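Local coordinates for superoxide dismutase [Mn/Fe] (Aeropyrum pernix, PDB 3AK2), which catalyses the dismutation of superoxide to molecular oxygen and hydrogen peroxide, working with either manganese or iron at its active site, at residues A[4-16]-A[32-44]. Sequence-based numbering, arbitrary orientation.
Sequences FKRYELPPLPYNY and HQKHHNTYVKGAN. With EDO (1,2-ethanediol), chain G; EDO (1,2-ethanediol), chain I; EDO (1,2-ethanediol), chain J.
The imidazole of H32 lies between two leucines, with L12 CG 4.0 Å from the ring centroid over one face and L9 CD2 over the other, while Y16 OH and P10 O sit at its edge near the ring plane. H32 belongs to helix 25-54, the first long helix of the alpha-hairpin domain of Fe/Mn superoxide dismutases, and the extended N-terminal segment 4-16 runs along it. In the ring plane, H32 NE2 donates to P10 O at 2.7 Å, almost straight at 174°, and ND1 shares a 2.8 Å hydrogen bond with Y16 OH; with both ring nitrogens engaged, the two bonds set the rotation of the imidazole. A leucine here would probably leave P10 O and Y16 OH without their imidazole partners.

One helical turn after H32, H36 receives L9 CD1 over one face, 3.6 Å from its centroid; with CG anti to the backbone N (chi1 -176°), L9 places CD2 over H32 and CD1 over H36. H36 is hydrogen-bonded to W83 and H76, and its side chain lies about 7 Å from the manganese, which is held by H31, H79, D165 and H169. Further along, V40 CG1 packs on CB of Y7, a tyrosine whose hydroxyl is hydrogen-bonded to D136 and R143 of the second subunit. N44 grips the Y7 backbone twice: Y7 N meets a lone pair of OD1 at 2.9 Å, and ND2 returns a 3.0 Å bond to Y7 O.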
loop_
_atom_site.group_PDB
_atom_site.type_symbol
_atom_site.label_atom_id
_atom_site.label_comp_id
_atom_site.label_asym_id
_atom_site.label_seq_id
_atom_site.Cartn_x
_atom_site.Cartn_y
_atom_site.Cartn_z
ATOM N N PHE A 4 -7.563 24.612 14.175
ATOM C CA PHE A 4 -7.011 24.484 12.828
ATOM C C PHE A 4 -7.806 25.259 11.788
ATOM O O PHE A 4 -9.031 25.396 11.897
ATOM C CB PHE A 4 -6.889 23.006 12.421
ATOM C CG PHE A 4 -8.205 22.323 12.134
ATOM C CD1 PHE A 4 -8.976 21.794 13.168
ATOM C CD2 PHE A 4 -8.657 22.183 10.824
ATOM C CE1 PHE A 4 -10.185 21.150 12.903
ATOM C CE2 PHE A 4 -9.863 21.541 10.545
ATOM C CZ PHE A 4 -10.628 21.023 11.587
ATOM N N LYS A 5 -7.095 25.775 10.787
ATOM C CA LYS A 5 -7.742 26.378 9.634
ATOM C C LYS A 5 -8.330 25.255 8.790
ATOM O O LYS A 5 -7.625 24.322 8.395
ATOM C CB LYS A 5 -6.761 27.226 8.817
ATOM C CG LYS A 5 -7.395 27.896 7.600
ATOM C CD LYS A 5 -6.451 28.889 6.939
ATOM C CE LYS A 5 -7.036 29.442 5.644
ATOM N NZ LYS A 5 -8.237 30.300 5.865
ATOM N N ARG A 6 -9.630 25.352 8.541
ATOM C CA ARG A 6 -10.359 24.340 7.790
ATOM C C ARG A 6 -10.016 24.401 6.318
ATOM O O ARG A 6 -9.814 25.485 5.757
ATOM C CB ARG A 6 -11.869 24.539 7.950
ATOM C CG ARG A 6 -12.505 23.758 9.085
ATOM C CD ARG A 6 -12.073 24.277 10.442
ATOM N NE ARG A 6 -12.773 23.596 11.526
ATOM C CZ ARG A 6 -12.449 23.702 12.811
ATOM N NH1 ARG A 6 -11.420 24.455 13.182
ATOM N NH2 ARG A 6 -13.146 23.040 13.725
ATOM N N TYR A 7 -9.953 23.228 5.695
ATOM C CA TYR A 7 -9.893 23.136 4.242
ATOM C C TYR A 7 -11.259 23.488 3.679
ATOM O O TYR A 7 -12.283 23.295 4.336
ATOM C CB TYR A 7 -9.446 21.733 3.810
ATOM C CG TYR A 7 -8.108 21.390 4.408
ATOM C CD1 TYR A 7 -8.004 20.475 5.452
ATOM C CD2 TYR A 7 -6.949 22.028 3.971
ATOM C CE1 TYR A 7 -6.773 20.184 6.024
ATOM C CE2 TYR A 7 -5.721 21.751 4.545
ATOM C CZ TYR A 7 -5.639 20.831 5.570
ATOM O OH TYR A 7 -4.425 20.546 6.146
ATOM N N GLU A 8 -11.261 24.035 2.470
ATOM C CA GLU A 8 -12.492 24.437 1.796
ATOM C C GLU A 8 -12.484 23.926 0.371
ATOM O O GLU A 8 -11.428 23.853 -0.266
ATOM C CB GLU A 8 -12.631 25.961 1.756
ATOM C CG GLU A 8 -12.494 26.676 3.084
ATOM C CD GLU A 8 -12.265 28.159 2.894
ATOM O OE1 GLU A 8 -11.128 28.622 3.127
ATOM O OE2 GLU A 8 -13.217 28.856 2.484
ATOM N N LEU A 9 -13.667 23.587 -0.129
ATOM C CA LEU A 9 -13.836 23.211 -1.524
ATOM C C LEU A 9 -13.739 24.449 -2.417
ATOM O O LEU A 9 -14.555 25.364 -2.291
ATOM C CB LEU A 9 -15.195 22.536 -1.729
ATOM C CG LEU A 9 -15.474 22.009 -3.138
ATOM C CD1 LEU A 9 -14.611 20.795 -3.411
ATOM C CD2 LEU A 9 -16.951 21.669 -3.309
ATOM N N PRO A 10 -12.739 24.486 -3.317
ATOM C CA PRO A 10 -12.678 25.627 -4.226
ATOM C C PRO A 10 -13.730 25.499 -5.325
ATOM O O PRO A 10 -14.133 24.381 -5.657
ATOM C CB PRO A 10 -11.277 25.516 -4.828
ATOM C CG PRO A 10 -10.988 24.055 -4.817
ATOM C CD PRO A 10 -11.642 23.527 -3.560
ATOM N N PRO A 11 -14.179 26.632 -5.893
ATOM C CA PRO A 11 -15.011 26.520 -7.088
ATOM C C PRO A 11 -14.144 26.065 -8.254
ATOM O O PRO A 11 -12.917 26.198 -8.195
ATOM C CB PRO A 11 -15.476 27.961 -7.322
ATOM C CG PRO A 11 -14.388 28.799 -6.731
ATOM C CD PRO A 11 -13.938 28.038 -5.515
ATOM N N LEU A 12 -14.768 25.526 -9.296
ATOM C CA LEU A 12 -14.051 25.265 -10.540
ATOM C C LEU A 12 -13.710 26.593 -11.221
ATOM O O LEU A 12 -14.371 27.603 -10.971
ATOM C CB LEU A 12 -14.879 24.385 -11.481
ATOM C CG LEU A 12 -15.246 22.979 -11.011
ATOM C CD1 LEU A 12 -15.956 22.243 -12.121
ATOM C CD2 LEU A 12 -14.018 22.206 -10.562
ATOM N N PRO A 13 -12.664 26.603 -12.069
ATOM C CA PRO A 13 -12.328 27.803 -12.844
ATOM C C PRO A 13 -13.242 28.037 -14.053
ATOM O O PRO A 13 -13.047 29.001 -14.793
ATOM C CB PRO A 13 -10.893 27.525 -13.322
ATOM C CG PRO A 13 -10.454 26.253 -12.628
ATOM C CD PRO A 13 -11.706 25.513 -12.324
ATOM N N TYR A 14 -14.222 27.157 -14.241
ATOM C CA TYR A 14 -15.101 27.152 -15.416
ATOM C C TYR A 14 -16.375 26.420 -15.016
ATOM O O TYR A 14 -16.421 25.785 -13.956
ATOM C CB TYR A 14 -14.419 26.435 -16.595
ATOM C CG TYR A 14 -13.569 25.268 -16.139
ATOM C CD1 TYR A 14 -14.161 24.083 -15.695
ATOM C CD2 TYR A 14 -12.182 25.363 -16.108
ATOM C CE1 TYR A 14 -13.390 23.019 -15.241
ATOM C CE2 TYR A 14 -11.399 24.300 -15.660
ATOM C CZ TYR A 14 -12.012 23.136 -15.227
ATOM O OH TYR A 14 -11.251 22.083 -14.773
ATOM N N ASN A 15 -17.407 26.507 -15.850
ATOM C CA ASN A 15 -18.662 25.805 -15.596
ATOM C C ASN A 15 -18.525 24.293 -15.787
ATOM O O ASN A 15 -17.574 23.823 -16.416
ATOM C CB ASN A 15 -19.781 26.368 -16.482
ATOM C CG ASN A 15 -20.322 27.709 -15.985
ATOM O OD1 ASN A 15 -21.078 28.380 -16.697
ATOM N ND2 ASN A 15 -19.952 28.099 -14.774
ATOM N N TYR A 16 -19.481 23.536 -15.248
ATOM C CA TYR A 16 -19.424 22.073 -15.301
ATOM C C TYR A 16 -19.395 21.496 -16.720
ATOM O O TYR A 16 -18.802 20.442 -16.946
ATOM C CB TYR A 16 -20.560 21.442 -14.489
ATOM C CG TYR A 16 -20.436 21.632 -12.989
ATOM C CD1 TYR A 16 -19.287 21.230 -12.305
ATOM C CD2 TYR A 16 -21.473 22.199 -12.250
ATOM C CE1 TYR A 16 -19.172 21.401 -10.925
ATOM C CE2 TYR A 16 -21.367 22.370 -10.868
ATOM C CZ TYR A 16 -20.214 21.966 -10.215
ATOM O OH TYR A 16 -20.100 22.137 -8.854
ATOM N N HIS A 32 -16.761 17.133 -8.655
ATOM C CA HIS A 32 -16.531 18.299 -7.829
ATOM C C HIS A 32 -17.397 18.265 -6.574
ATOM O O HIS A 32 -16.887 18.365 -5.453
ATOM C CB HIS A 32 -16.829 19.549 -8.658
ATOM C CG HIS A 32 -16.587 20.836 -7.939
ATOM N ND1 HIS A 32 -17.573 21.784 -7.766
ATOM C CD2 HIS A 32 -15.471 21.341 -7.361
ATOM C CE1 HIS A 32 -17.074 22.816 -7.112
ATOM N NE2 HIS A 32 -15.803 22.574 -6.855
ATOM N N GLN A 33 -18.706 18.112 -6.773
ATOM C CA GLN A 33 -19.685 18.232 -5.689
ATOM C C GLN A 33 -19.715 17.043 -4.746
ATOM O O GLN A 33 -20.030 17.198 -3.564
ATOM C CB GLN A 33 -21.095 18.469 -6.247
ATOM C CG GLN A 33 -21.233 19.774 -7.015
ATOM C CD GLN A 33 -22.664 20.098 -7.413
ATOM O OE1 GLN A 33 -22.966 21.234 -7.785
ATOM N NE2 GLN A 33 -23.546 19.108 -7.348
ATOM N N LYS A 34 -19.409 15.858 -5.263
ATOM C CA LYS A 34 -19.452 14.657 -4.440
ATOM C C LYS A 34 -18.056 14.238 -4.003
ATOM O O LYS A 34 -17.752 14.235 -2.811
ATOM C CB LYS A 34 -20.193 13.520 -5.159
ATOM C CG LYS A 34 -21.640 13.851 -5.546
ATOM C CD LYS A 34 -22.516 14.072 -4.312
ATOM C CE LYS A 34 -23.995 14.151 -4.668
ATOM N NZ LYS A 34 -24.360 15.471 -5.241
ATOM N N HIS A 35 -17.192 13.930 -4.962
ATOM C CA HIS A 35 -15.882 13.376 -4.625
ATOM C C HIS A 35 -14.939 14.386 -3.974
ATOM O O HIS A 35 -14.464 14.161 -2.863
ATOM C CB HIS A 35 -15.248 12.697 -5.836
ATOM C CG HIS A 35 -16.061 11.558 -6.360
ATOM N ND1 HIS A 35 -16.114 10.335 -5.727
ATOM C CD2 HIS A 35 -16.887 11.465 -7.429
ATOM C CE1 HIS A 35 -16.923 9.531 -6.395
ATOM N NE2 HIS A 35 -17.406 10.193 -7.430
ATOM N N HIS A 36 -14.676 15.505 -4.640
ATOM C CA HIS A 36 -13.749 16.465 -4.060
ATOM C C HIS A 36 -14.281 16.957 -2.707
ATOM O O HIS A 36 -13.538 17.014 -1.726
ATOM C CB HIS A 36 -13.458 17.622 -5.018
ATOM C CG HIS A 36 -12.338 18.513 -4.567
ATOM N ND1 HIS A 36 -11.869 19.561 -5.330
ATOM C CD2 HIS A 36 -11.599 18.516 -3.431
ATOM C CE1 HIS A 36 -10.896 20.174 -4.681
ATOM N NE2 HIS A 36 -10.712 19.561 -3.525
ATOM N N ASN A 37 -15.573 17.269 -2.643
ATOM C CA ASN A 37 -16.191 17.704 -1.386
ATOM C C ASN A 37 -15.967 16.710 -0.249
ATOM O O ASN A 37 -15.690 17.099 0.889
ATOM C CB ASN A 37 -17.689 17.951 -1.570
ATOM C CG ASN A 37 -18.276 18.825 -0.476
ATOM O OD1 ASN A 37 -17.671 19.815 -0.063
ATOM N ND2 ASN A 37 -19.463 18.465 -0.004
ATOM N N THR A 38 -16.076 15.424 -0.564
ATOM C CA THR A 38 -15.884 14.371 0.427
ATOM C C THR A 38 -14.466 14.389 1.003
ATOM O O THR A 38 -14.282 14.195 2.205
ATOM C CB THR A 38 -16.253 12.993 -0.160
ATOM O OG1 THR A 38 -17.667 12.946 -0.382
ATOM C CG2 THR A 38 -15.867 11.856 0.776
ATOM N N TYR A 39 -13.468 14.637 0.157
ATOM C CA TYR A 39 -12.089 14.691 0.651
ATOM C C TYR A 39 -11.863 15.899 1.551
ATOM O O TYR A 39 -11.199 15.798 2.587
ATOM C CB TYR A 39 -11.072 14.657 -0.493
ATOM C CG TYR A 39 -11.325 13.552 -1.491
ATOM C CD1 TYR A 39 -11.544 12.239 -1.075
ATOM C CD2 TYR A 39 -11.343 13.823 -2.856
ATOM C CE1 TYR A 39 -11.788 11.228 -2.000
ATOM C CE2 TYR A 39 -11.585 12.829 -3.780
ATOM C CZ TYR A 39 -11.807 11.539 -3.353
ATOM O OH TYR A 39 -12.033 10.560 -4.294
ATOM N N VAL A 40 -12.436 17.039 1.178
ATOM C CA VAL A 40 -12.362 18.224 2.024
ATOM C C VAL A 40 -12.946 17.916 3.404
ATOM O O VAL A 40 -12.303 18.157 4.428
ATOM C CB VAL A 40 -13.093 19.427 1.385
ATOM C CG1 VAL A 40 -13.119 20.621 2.340
ATOM C CG2 VAL A 40 -12.434 19.808 0.065
ATOM N N LYS A 41 -14.156 17.363 3.426
ATOM C CA LYS A 41 -14.805 17.003 4.687
ATOM C C LYS A 41 -13.981 15.988 5.483
ATOM O O LYS A 41 -13.856 16.111 6.699
ATOM C CB LYS A 41 -16.203 16.435 4.437
ATOM C CG LYS A 41 -17.190 17.411 3.808
ATOM C CD LYS A 41 -18.552 16.751 3.561
ATOM C CE LYS A 41 -18.494 15.540 2.632
ATOM N NZ LYS A 41 -18.761 15.878 1.207
ATOM N N GLY A 42 -13.432 14.989 4.794
ATOM C CA GLY A 42 -12.634 13.957 5.445
ATOM C C GLY A 42 -11.367 14.496 6.079
ATOM O O GLY A 42 -10.968 14.049 7.157
ATOM N N ALA A 43 -10.723 15.449 5.409
ATOM C CA ALA A 43 -9.509 16.055 5.944
ATOM C C ALA A 43 -9.834 16.866 7.194
ATOM O O ALA A 43 -9.139 16.759 8.211
ATOM C CB ALA A 43 -8.831 16.918 4.886
ATOM N N ASN A 44 -10.907 17.647 7.128
ATOM C CA ASN A 44 -11.363 18.398 8.296
ATOM C C ASN A 44 -11.765 17.510 9.473
ATOM O O ASN A 44 -11.443 17.824 10.619
ATOM C CB ASN A 44 -12.495 19.358 7.918
ATOM C CG ASN A 44 -12.015 20.507 7.050
ATOM O OD1 ASN A 44 -10.849 20.891 7.110
ATOM N ND2 ASN A 44 -12.917 21.071 6.256
HETATM C C1 EDO G . -18.494 24.835 -9.995
HETATM O O1 EDO G . -17.603 25.807 -9.451
HETATM C C2 EDO G . -18.808 25.173 -11.445
HETATM O O2 EDO G . -19.786 26.217 -11.472
HETATM C C1 EDO I . -18.680 10.827 -2.800
HETATM O O1 EDO I . -19.948 10.334 -2.349
HETATM C C2 EDO I . -17.568 10.037 -2.113
HETATM O O2 EDO I . -16.371 10.120 -2.896
HETATM C C1 EDO J . -17.243 25.311 -4.422
HETATM O O1 EDO J . -17.378 25.677 -3.043
HETATM C C2 EDO J . -18.581 25.481 -5.132
HETATM O O2 EDO J . -18.366 25.995 -6.451
#